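Local coordinates for protein pyrrolysyl-tRNA synthetase (Desulfitobacterium hafniense, PDB 3DSQ) that probably ligates pyrrolysine to its cognate tRNA using ATP, as a homodimeric class II aminoacyl-tRNA synthetase, at residues R21-N26 with G266-Q271; E185-R190 with P249-G254; F153-C158 with E171-N176. One frame throughout, in Å; residues are numbered along the deposited sequence.

Contact 1: residues R21-N26 with G266-Q271; sequences RLKELN and GTQHVQ
K23 lays its aliphatic chain across H269 at about a right angle, with CG over one face of the imidazole and CD 3.4 Å from ring atom CE1. Extended beyond CG, the K23 chain carries its methylenes past the ring and NZ beyond it, 4.7 Å from H269 ND1 and not in contact. Q268 meets the same chain crosswise: bent at chi2, it brings its OE1 within 3.2 Å of K23 CE, while Q268 CB sits 3.3 Å from K23 O. E24 approaches the ring obliquely, its CA 3.8 Å from H269 CD2. Residues 21-26 close helix 16-24 with a Schellman motif in which N26, at positive phi, is the C-prime residue. From that turn the N26 side chain reaches the loop after helix 257-265. Its OD1 accepts Q268 N at 2.8 Å in a nearly straight bond (170°), the donor tilted 27° from the carbonyl plane. A water links H269 N (2.8 Å) to K23 O and also donates to N26 OD1, at a distance short enough to be treated with caution. With an alanine here, Q268 N would probably lose its acceptor, and the loop its direct polar tie to the helix end. N26 and T267 lie side by side, T267 CB 3.2 Å from N26 OD1.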
loop_
_atom_site.group_PDB
_atom_site.type_symbol
_atom_site.label_atom_id
_atom_site.label_comp_id
_atom_site.label_asym_id
_atom_site.label_seq_id
_atom_site.Cartn_x
_atom_site.Cartn_y
_atom_site.Cartn_z
ATOM N N ARG B 21 11.389 23.265 12.294
ATOM C CA ARG B 21 12.313 22.240 12.753
ATOM C C ARG B 21 11.778 21.583 14.037
ATOM O O ARG B 21 11.733 20.360 14.156
ATOM C CB ARG B 21 13.693 22.875 12.993
ATOM C CG ARG B 21 14.770 21.923 13.512
ATOM C CD ARG B 21 14.860 20.653 12.688
ATOM N NE ARG B 21 16.033 19.854 13.032
ATOM C CZ ARG B 21 16.308 18.661 12.514
ATOM N NH1 ARG B 21 15.491 18.113 11.624
ATOM N NH2 ARG B 21 17.409 18.022 12.878
ATOM N N LEU B 22 11.355 22.406 14.984
ATOM C CA LEU B 22 10.819 21.906 16.238
ATOM C C LEU B 22 9.568 21.074 15.987
ATOM O O LEU B 22 9.297 20.109 16.710
ATOM C CB LEU B 22 10.509 23.073 17.180
ATOM C CG LEU B 22 11.740 23.885 17.613
ATOM C CD1 LEU B 22 11.304 25.014 18.526
ATOM C CD2 LEU B 22 12.760 22.984 18.327
ATOM N N LYS B 23 8.809 21.439 14.954
ATOM C CA LYS B 23 7.595 20.697 14.632
ATOM C C LYS B 23 7.936 19.331 14.053
ATOM O O LYS B 23 7.312 18.337 14.407
ATOM C CB LYS B 23 6.717 21.472 13.642
ATOM C CG LYS B 23 5.390 21.927 14.225
ATOM C CD LYS B 23 4.346 22.191 13.137
ATOM C CE LYS B 23 3.013 22.613 13.747
ATOM N NZ LYS B 23 1.946 22.783 12.710
ATOM N N GLU B 24 8.926 19.283 13.166
ATOM C CA GLU B 24 9.345 18.019 12.561
ATOM C C GLU B 24 9.851 17.063 13.637
ATOM O O GLU B 24 9.775 15.836 13.482
ATOM C CB GLU B 24 10.498 18.220 11.586
ATOM C CG GLU B 24 10.308 19.274 10.520
ATOM C CD GLU B 24 11.505 19.322 9.592
ATOM O OE1 GLU B 24 12.648 19.242 10.090
ATOM O OE2 GLU B 24 11.302 19.443 8.370
ATOM N N LEU B 25 10.417 17.639 14.693
ATOM C CA LEU B 25 10.953 16.868 15.805
ATOM C C LEU B 25 9.882 16.619 16.858
ATOM O O LEU B 25 10.176 16.154 17.959
ATOM C CB LEU B 25 12.136 17.610 16.432
ATOM C CG LEU B 25 13.299 17.853 15.475
ATOM C CD1 LEU B 25 14.411 18.669 16.137
ATOM C CD2 LEU B 25 13.810 16.511 15.011
ATOM N N ASN B 26 8.638 16.934 16.513
ATOM C CA ASN B 26 7.511 16.744 17.413
ATOM C C ASN B 26 7.622 17.436 18.767
ATOM O O ASN B 26 7.355 16.833 19.812
ATOM C CB ASN B 26 7.236 15.244 17.615
ATOM C CG ASN B 26 6.676 14.585 16.364
ATOM O OD1 ASN B 26 5.794 15.139 15.698
ATOM N ND2 ASN B 26 7.176 13.401 16.039
ATOM N N GLY B 266 -0.209 12.122 19.222
ATOM C CA GLY B 266 -0.013 13.519 19.553
ATOM C C GLY B 266 1.229 14.111 18.905
ATOM O O GLY B 266 1.950 14.866 19.542
ATOM N N THR B 267 1.488 13.768 17.645
ATOM C CA THR B 267 2.648 14.302 16.947
ATOM C C THR B 267 2.270 15.606 16.248
ATOM O O THR B 267 1.097 15.946 16.176
ATOM C CB THR B 267 3.205 13.294 15.930
ATOM O OG1 THR B 267 2.141 12.792 15.117
ATOM C CG2 THR B 267 3.887 12.134 16.655
ATOM N N GLN B 268 3.254 16.334 15.730
ATOM C CA GLN B 268 2.980 17.624 15.090
ATOM C C GLN B 268 2.632 17.604 13.606
ATOM O O GLN B 268 1.671 18.245 13.189
ATOM C CB GLN B 268 4.153 18.577 15.313
ATOM C CG GLN B 268 4.276 19.094 16.732
ATOM C CD GLN B 268 3.099 19.959 17.133
ATOM O OE1 GLN B 268 2.551 20.707 16.319
ATOM N NE2 GLN B 268 2.717 19.880 18.398
ATOM N N HIS B 269 3.420 16.891 12.811
ATOM C CA HIS B 269 3.162 16.810 11.378
ATOM C C HIS B 269 2.475 15.496 11.021
ATOM O O HIS B 269 2.867 14.424 11.497
ATOM C CB HIS B 269 4.468 16.917 10.583
ATOM C CG HIS B 269 5.029 18.305 10.503
ATOM N ND1 HIS B 269 4.238 19.425 10.352
ATOM C CD2 HIS B 269 6.311 18.743 10.460
ATOM C CE1 HIS B 269 5.008 20.490 10.219
ATOM N NE2 HIS B 269 6.269 20.103 10.279
ATOM N N VAL B 270 1.454 15.568 10.175
ATOM C CA VAL B 270 0.757 14.351 9.776
ATOM C C VAL B 270 1.711 13.522 8.904
ATOM O O VAL B 270 1.521 12.313 8.722
ATOM C CB VAL B 270 -0.545 14.673 8.995
ATOM C CG1 VAL B 270 -0.208 15.230 7.613
ATOM C CG2 VAL B 270 -1.421 13.419 8.895
ATOM N N GLN B 271 2.739 14.184 8.375
ATOM C CA GLN B 271 3.739 13.521 7.535
ATOM C C GLN B 271 4.620 12.582 8.356
ATOM O O GLN B 271 5.165 11.615 7.832
ATOM C CB GLN B 271 4.667 14.543 6.862
ATOM C CG GLN B 271 4.091 15.341 5.688
ATOM C CD GLN B 271 3.082 16.401 6.109
ATOM O OE1 GLN B 271 3.055 16.839 7.265
ATOM N NE2 GLN B 271 2.255 16.833 5.159
HETATM O O HOH W 1 5.948 15.878 13.275
#

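Contact 2: residues E185-R190 with P249-G254; sequences EERHQR and PWVGLG
R190 NH1 donates to E186 OE2 at 2.9 Å with an N-H...O angle of 164°, approaching nearly in line with the carboxylate C-O bond; the acceptor lies in the guanidinium plane. This is where the start of helix 187-201 lies against strand 250-256 of the mixed sheet of the class II synthetase core; that strand leads into helix 257-265, together matching motif 3 of the class. The same guanidinium is held from a second direction by a salt bridge from NE to E179, on strand 171-180. Two carboxylates probably limit its rotation and offset the like charge of nearby R151. The helix-to-strand contact itself is apolar and modest, burying 183 Å² in all. V251 points at the helix and divides its two methyls between residues one turn apart: CG1 lies 3.8 Å from R187 CB and 3.6 Å from R187 O, while CG2 reaches R190 CB at 3.8 Å. L191 and M194 of the same helix also touch V251. R190 starts toward the strand, but its bend at chi2 (-59°) carries the guanidinium away from it, so the methylene at CB does the packing. R187 bends later, at chi3, and its NH1 and NE donate to carbonyls outside the segments, G236 O and L184 O. At the beginning of the strand, R187 CD passes 4.5 Å from P249 CB and 4.3 Å from W250 O.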
loop_
_atom_site.group_PDB
_atom_site.type_symbol
_atom_site.label_atom_id
_atom_site.label_comp_id
_atom_site.label_asym_id
_atom_site.label_seq_id
_atom_site.Cartn_x
_atom_site.Cartn_y
_atom_site.Cartn_z
ATOM N N GLU B 185 -33.172 -0.384 10.439
ATOM C CA GLU B 185 -33.254 -0.042 11.855
ATOM C C GLU B 185 -31.966 -0.247 12.640
ATOM O O GLU B 185 -31.849 0.234 13.766
ATOM C CB GLU B 185 -34.373 -0.842 12.515
ATOM C CG GLU B 185 -34.077 -2.317 12.640
ATOM C CD GLU B 185 -35.184 -3.177 12.072
ATOM O OE1 GLU B 185 -36.346 -3.026 12.520
ATOM O OE2 GLU B 185 -34.893 -4.002 11.180
ATOM N N GLU B 186 -31.000 -0.955 12.059
ATOM C CA GLU B 186 -29.736 -1.194 12.754
ATOM C C GLU B 186 -28.546 -0.430 12.175
ATOM O O GLU B 186 -27.433 -0.535 12.687
ATOM C CB GLU B 186 -29.420 -2.693 12.771
ATOM C CG GLU B 186 -30.513 -3.534 13.413
ATOM C CD GLU B 186 -30.173 -5.012 13.465
ATOM O OE1 GLU B 186 -31.089 -5.810 13.759
ATOM O OE2 GLU B 186 -29.001 -5.379 13.220
ATOM N N ARG B 187 -28.777 0.347 11.124
ATOM C CA ARG B 187 -27.701 1.103 10.486
ATOM C C ARG B 187 -26.871 1.945 11.450
ATOM O O ARG B 187 -25.648 1.797 11.515
ATOM C CB ARG B 187 -28.269 1.988 9.378
ATOM C CG ARG B 187 -28.800 1.199 8.191
ATOM C CD ARG B 187 -29.378 2.116 7.129
ATOM N NE ARG B 187 -30.510 2.880 7.641
ATOM C CZ ARG B 187 -31.163 3.806 6.949
ATOM N NH1 ARG B 187 -30.800 4.089 5.703
ATOM N NH2 ARG B 187 -32.177 4.455 7.503
ATOM N N HIS B 188 -27.531 2.821 12.202
ATOM C CA HIS B 188 -26.841 3.680 13.159
ATOM C C HIS B 188 -26.014 2.896 14.185
ATOM O O HIS B 188 -24.945 3.349 14.598
ATOM C CB HIS B 188 -27.855 4.582 13.870
ATOM C CG HIS B 188 -28.473 5.612 12.974
ATOM N ND1 HIS B 188 -27.807 6.753 12.580
ATOM C CD2 HIS B 188 -29.686 5.661 12.376
ATOM C CE1 HIS B 188 -28.584 7.460 11.777
ATOM N NE2 HIS B 188 -29.729 6.819 11.636
ATOM N N GLN B 189 -26.495 1.722 14.584
ATOM C CA GLN B 189 -25.768 0.897 15.550
ATOM C C GLN B 189 -24.579 0.180 14.902
ATOM O O GLN B 189 -23.572 -0.072 15.557
ATOM C CB GLN B 189 -26.710 -0.122 16.205
ATOM C CG GLN B 189 -26.003 -1.191 17.056
ATOM C CD GLN B 189 -25.227 -0.619 18.242
ATOM O OE1 GLN B 189 -25.812 -0.163 19.227
ATOM N NE2 GLN B 189 -23.902 -0.641 18.146
ATOM N N ARG B 190 -24.692 -0.159 13.620
ATOM C CA ARG B 190 -23.585 -0.813 12.927
ATOM C C ARG B 190 -22.424 0.159 12.826
ATOM O O ARG B 190 -21.284 -0.188 13.125
ATOM C CB ARG B 190 -23.989 -1.243 11.521
ATOM C CG ARG B 190 -24.605 -2.615 11.441
ATOM C CD ARG B 190 -23.668 -3.701 11.951
ATOM N NE ARG B 190 -24.134 -5.012 11.506
ATOM C CZ ARG B 190 -25.352 -5.493 11.738
ATOM N NH1 ARG B 190 -26.228 -4.774 12.422
ATOM N NH2 ARG B 190 -25.703 -6.683 11.260
ATOM N N PRO B 249 -29.867 -1.718 1.857
ATOM C CA PRO B 249 -29.378 -0.746 2.834
ATOM C C PRO B 249 -27.918 -1.092 3.093
ATOM O O PRO B 249 -27.509 -2.228 2.871
ATOM C CB PRO B 249 -30.247 -1.019 4.056
ATOM C CG PRO B 249 -31.519 -1.515 3.458
ATOM C CD PRO B 249 -31.030 -2.451 2.381
ATOM N N TRP B 250 -27.132 -0.125 3.553
ATOM C CA TRP B 250 -25.723 -0.388 3.841
ATOM C C TRP B 250 -25.119 0.684 4.725
ATOM O O TRP B 250 -25.699 1.747 4.920
ATOM C CB TRP B 250 -24.898 -0.468 2.545
ATOM C CG TRP B 250 -24.959 0.792 1.697
ATOM C CD1 TRP B 250 -25.760 1.012 0.613
ATOM C CD2 TRP B 250 -24.196 1.993 1.879
ATOM N NE1 TRP B 250 -25.543 2.272 0.105
ATOM C CE2 TRP B 250 -24.590 2.897 0.865
ATOM C CE3 TRP B 250 -23.218 2.394 2.800
ATOM C CZ2 TRP B 250 -24.040 4.181 0.744
ATOM C CZ3 TRP B 250 -22.669 3.675 2.679
ATOM C CH2 TRP B 250 -23.087 4.551 1.655
ATOM N N VAL B 251 -23.944 0.388 5.264
ATOM C CA VAL B 251 -23.224 1.339 6.090
ATOM C C VAL B 251 -21.762 1.236 5.720
ATOM O O VAL B 251 -21.277 0.170 5.351
ATOM C CB VAL B 251 -23.385 1.060 7.603
ATOM C CG1 VAL B 251 -24.841 1.283 8.017
ATOM C CG2 VAL B 251 -22.925 -0.354 7.931
ATOM N N GLY B 252 -21.067 2.361 5.799
ATOM C CA GLY B 252 -19.658 2.380 5.479
ATOM C C GLY B 252 -18.992 3.448 6.315
ATOM O O GLY B 252 -19.547 4.528 6.522
ATOM N N LEU B 253 -17.794 3.147 6.793
ATOM C CA LEU B 253 -17.054 4.083 7.615
ATOM C C LEU B 253 -15.643 4.167 7.059
ATOM O O LEU B 253 -15.027 3.139 6.769
ATOM C CB LEU B 253 -17.034 3.581 9.065
ATOM C CG LEU B 253 -16.575 4.506 10.192
ATOM C CD1 LEU B 253 -17.461 5.737 10.268
ATOM C CD2 LEU B 253 -16.628 3.736 11.519
ATOM N N GLY B 254 -15.141 5.389 6.899
ATOM C CA GLY B 254 -13.796 5.566 6.388
ATOM C C GLY B 254 -12.873 6.327 7.321
ATOM O O GLY B 254 -13.262 7.341 7.891
#

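Contact 3: residues F153-C158 with E171-N176; sequences FEIGTC and EFTMLN
Strands 153-158 and 171-176 run antiparallel, at 153° between their directions, with E154-N176, G156-M174 and C158-F172 as hydrogen-bonded pairs and I155-L175 and T157-T173 as non-hydrogen-bonded pairs between them. They form the hairpin 150-159/171-180, which corresponds to motif 2 of class II synthetases. Six backbone bonds join them; the shortest runs from C158 N to F172 O at 2.7 Å. On the face carrying C158, F172 and M174, the F172 ring turns a face to its cross-strand partner C158, whose CB sits over it, 3.4 Å from CE1. F172 CG stands between the backbone N and the carbonyl carbon (chi1 55°), which turns the ring back over the partner strand. The sulfur is less central, 5.4 Å from the ring centroid and 41° off the normal, an oblique sulfur-aromatic contact, and it also touches M174 CG at 3.9 Å. On the face of I155 and L175 an apolar cluster forms: L175 CD1 meets I155 CG1 at 3.7 Å and also F153 CD2. Helix 72-85 packs on F153, T173 and L175. The polar ends have partners beyond the hairpin: the buried E154 carboxylate meets R128 and T94, and E171 bonds to T96 and to the backbone of I97, both of the second subunit, so the hairpin end takes part in the dimer contact. T173 OG1 bonds to E258, and one water bridges the paired threonines, 2.8 Å from T173 OG1, to which it donates, and 2.6 Å from T157 OG1.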
loop_
_atom_site.group_PDB
_atom_site.type_symbol
_atom_site.label_atom_id
_atom_site.label_comp_id
_atom_site.label_asym_id
_atom_site.label_seq_id
_atom_site.Cartn_x
_atom_site.Cartn_y
_atom_site.Cartn_z
ATOM N N PHE B 153 -13.997 -4.684 3.383
ATOM C CA PHE B 153 -13.193 -3.515 3.716
ATOM C C PHE B 153 -11.879 -3.534 2.965
ATOM O O PHE B 153 -11.451 -4.579 2.488
ATOM C CB PHE B 153 -12.905 -3.423 5.222
ATOM C CG PHE B 153 -11.822 -4.352 5.701
ATOM C CD1 PHE B 153 -12.091 -5.692 5.944
ATOM C CD2 PHE B 153 -10.537 -3.868 5.952
ATOM C CE1 PHE B 153 -11.099 -6.539 6.434
ATOM C CE2 PHE B 153 -9.536 -4.703 6.441
ATOM C CZ PHE B 153 -9.816 -6.041 6.683
ATOM N N GLU B 154 -11.269 -2.358 2.838
ATOM C CA GLU B 154 -9.973 -2.220 2.185
ATOM C C GLU B 154 -9.173 -1.145 2.905
ATOM O O GLU B 154 -9.717 -0.159 3.393
ATOM C CB GLU B 154 -10.110 -1.856 0.685
ATOM C CG GLU B 154 -8.734 -1.740 -0.038
ATOM C CD GLU B 154 -8.822 -1.609 -1.570
ATOM O OE1 GLU B 154 -7.754 -1.570 -2.229
ATOM O OE2 GLU B 154 -9.943 -1.551 -2.116
ATOM N N ILE B 155 -7.873 -1.367 2.996
ATOM C CA ILE B 155 -6.957 -0.428 3.624
ATOM C C ILE B 155 -5.996 -0.124 2.485
ATOM O O ILE B 155 -5.344 -1.028 1.983
ATOM C CB ILE B 155 -6.150 -1.084 4.759
ATOM C CG1 ILE B 155 -7.084 -1.512 5.901
ATOM C CG2 ILE B 155 -5.089 -0.106 5.253
ATOM C CD1 ILE B 155 -6.355 -2.150 7.098
ATOM N N GLY B 156 -5.914 1.125 2.051
ATOM C CA GLY B 156 -5.009 1.394 0.954
ATOM C C GLY B 156 -4.807 2.843 0.579
ATOM O O GLY B 156 -5.601 3.721 0.901
ATOM N N THR B 157 -3.728 3.068 -0.143
ATOM C CA THR B 157 -3.334 4.393 -0.567
ATOM C C THR B 157 -4.350 5.068 -1.474
ATOM O O THR B 157 -4.860 4.462 -2.408
ATOM C CB THR B 157 -1.976 4.332 -1.285
ATOM O OG1 THR B 157 -1.043 3.636 -0.447
ATOM C CG2 THR B 157 -1.440 5.746 -1.567
ATOM N N CYS B 158 -4.646 6.321 -1.142
ATOM C CA CYS B 158 -5.546 7.170 -1.903
ATOM C C CYS B 158 -4.753 8.448 -2.128
ATOM O O CYS B 158 -3.779 8.706 -1.422
ATOM C CB CYS B 158 -6.851 7.441 -1.141
ATOM S SG CYS B 158 -7.969 6.004 -1.144
ATOM N N GLU B 171 -0.424 11.606 -0.729
ATOM C CA GLU B 171 -0.594 10.154 -0.625
ATOM C C GLU B 171 -1.046 9.853 0.797
ATOM O O GLU B 171 -0.348 10.179 1.738
ATOM C CB GLU B 171 0.737 9.421 -0.854
ATOM C CG GLU B 171 1.382 9.657 -2.190
ATOM C CD GLU B 171 2.571 8.754 -2.427
ATOM O OE1 GLU B 171 2.424 7.523 -2.278
ATOM O OE2 GLU B 171 3.650 9.276 -2.775
ATOM N N PHE B 172 -2.205 9.233 0.952
ATOM C CA PHE B 172 -2.691 8.909 2.276
ATOM C C PHE B 172 -3.307 7.508 2.290
ATOM O O PHE B 172 -3.674 6.954 1.247
ATOM C CB PHE B 172 -3.665 9.995 2.779
ATOM C CG PHE B 172 -4.835 10.276 1.852
ATOM C CD1 PHE B 172 -6.056 9.641 2.043
ATOM C CD2 PHE B 172 -4.714 11.192 0.800
ATOM C CE1 PHE B 172 -7.152 9.904 1.210
ATOM C CE2 PHE B 172 -5.808 11.469 -0.049
ATOM C CZ PHE B 172 -7.024 10.830 0.153
ATOM N N THR B 173 -3.378 6.923 3.478
ATOM C CA THR B 173 -3.907 5.579 3.628
ATOM C C THR B 173 -5.303 5.643 4.212
ATOM O O THR B 173 -5.526 6.253 5.259
ATOM C CB THR B 173 -3.010 4.735 4.561
ATOM O OG1 THR B 173 -1.630 4.941 4.219
ATOM C CG2 THR B 173 -3.340 3.242 4.425
ATOM N N MET B 174 -6.239 5.007 3.523
ATOM C CA MET B 174 -7.624 4.967 3.951
ATOM C C MET B 174 -8.025 3.555 4.310
ATOM O O MET B 174 -7.588 2.591 3.677
ATOM C CB MET B 174 -8.571 5.438 2.836
ATOM C CG MET B 174 -8.558 6.929 2.569
ATOM S SD MET B 174 -9.110 7.895 3.988
ATOM C CE MET B 174 -7.578 8.476 4.532
ATOM N N LEU B 175 -8.840 3.463 5.355
ATOM C CA LEU B 175 -9.417 2.211 5.807
ATOM C C LEU B 175 -10.883 2.505 5.549
ATOM O O LEU B 175 -11.393 3.533 5.979
ATOM C CB LEU B 175 -9.210 1.985 7.309
ATOM C CG LEU B 175 -10.281 1.091 7.973
ATOM C CD1 LEU B 175 -10.308 -0.280 7.321
ATOM C CD2 LEU B 175 -10.011 0.966 9.471
ATOM N N ASN B 176 -11.558 1.637 4.820
ATOM C CA ASN B 176 -12.964 1.871 4.564
ATOM C C ASN B 176 -13.652 0.547 4.766
ATOM O O ASN B 176 -13.454 -0.365 3.980
ATOM C CB ASN B 176 -13.190 2.355 3.128
ATOM C CG ASN B 176 -14.593 2.888 2.908
ATOM O OD1 ASN B 176 -15.572 2.339 3.421
ATOM N ND2 ASN B 176 -14.700 3.958 2.130
HETATM O O HOH W 2 -0.729 3.279 2.089
#

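How the contacts relate
Contacts 2 and 3 share one sheet: strands 171-180 and 250-256 are neighbours, and the two contacts, with centres about 19 Å apart, touch where L253 O packs 3.5 Å from N176 OD1. The hairpin of contact 3 and strand 250-256 correspond to parts of motifs 2 and 3, which line the active site in class II synthetases and probably do so here. Contact 1 lies apart, its centre about 35 Å from that of contact 2 and about 22 Å from that of contact 3, and closes a chain loop enclosing both. The sodium ion, held by S163, Q164 and Q167, lies about 8 Å from the F172 side chain and about 12 Å from that of H269; Q167 also bonds to Q268 O and V270 N, tying contact 1 to the metal site.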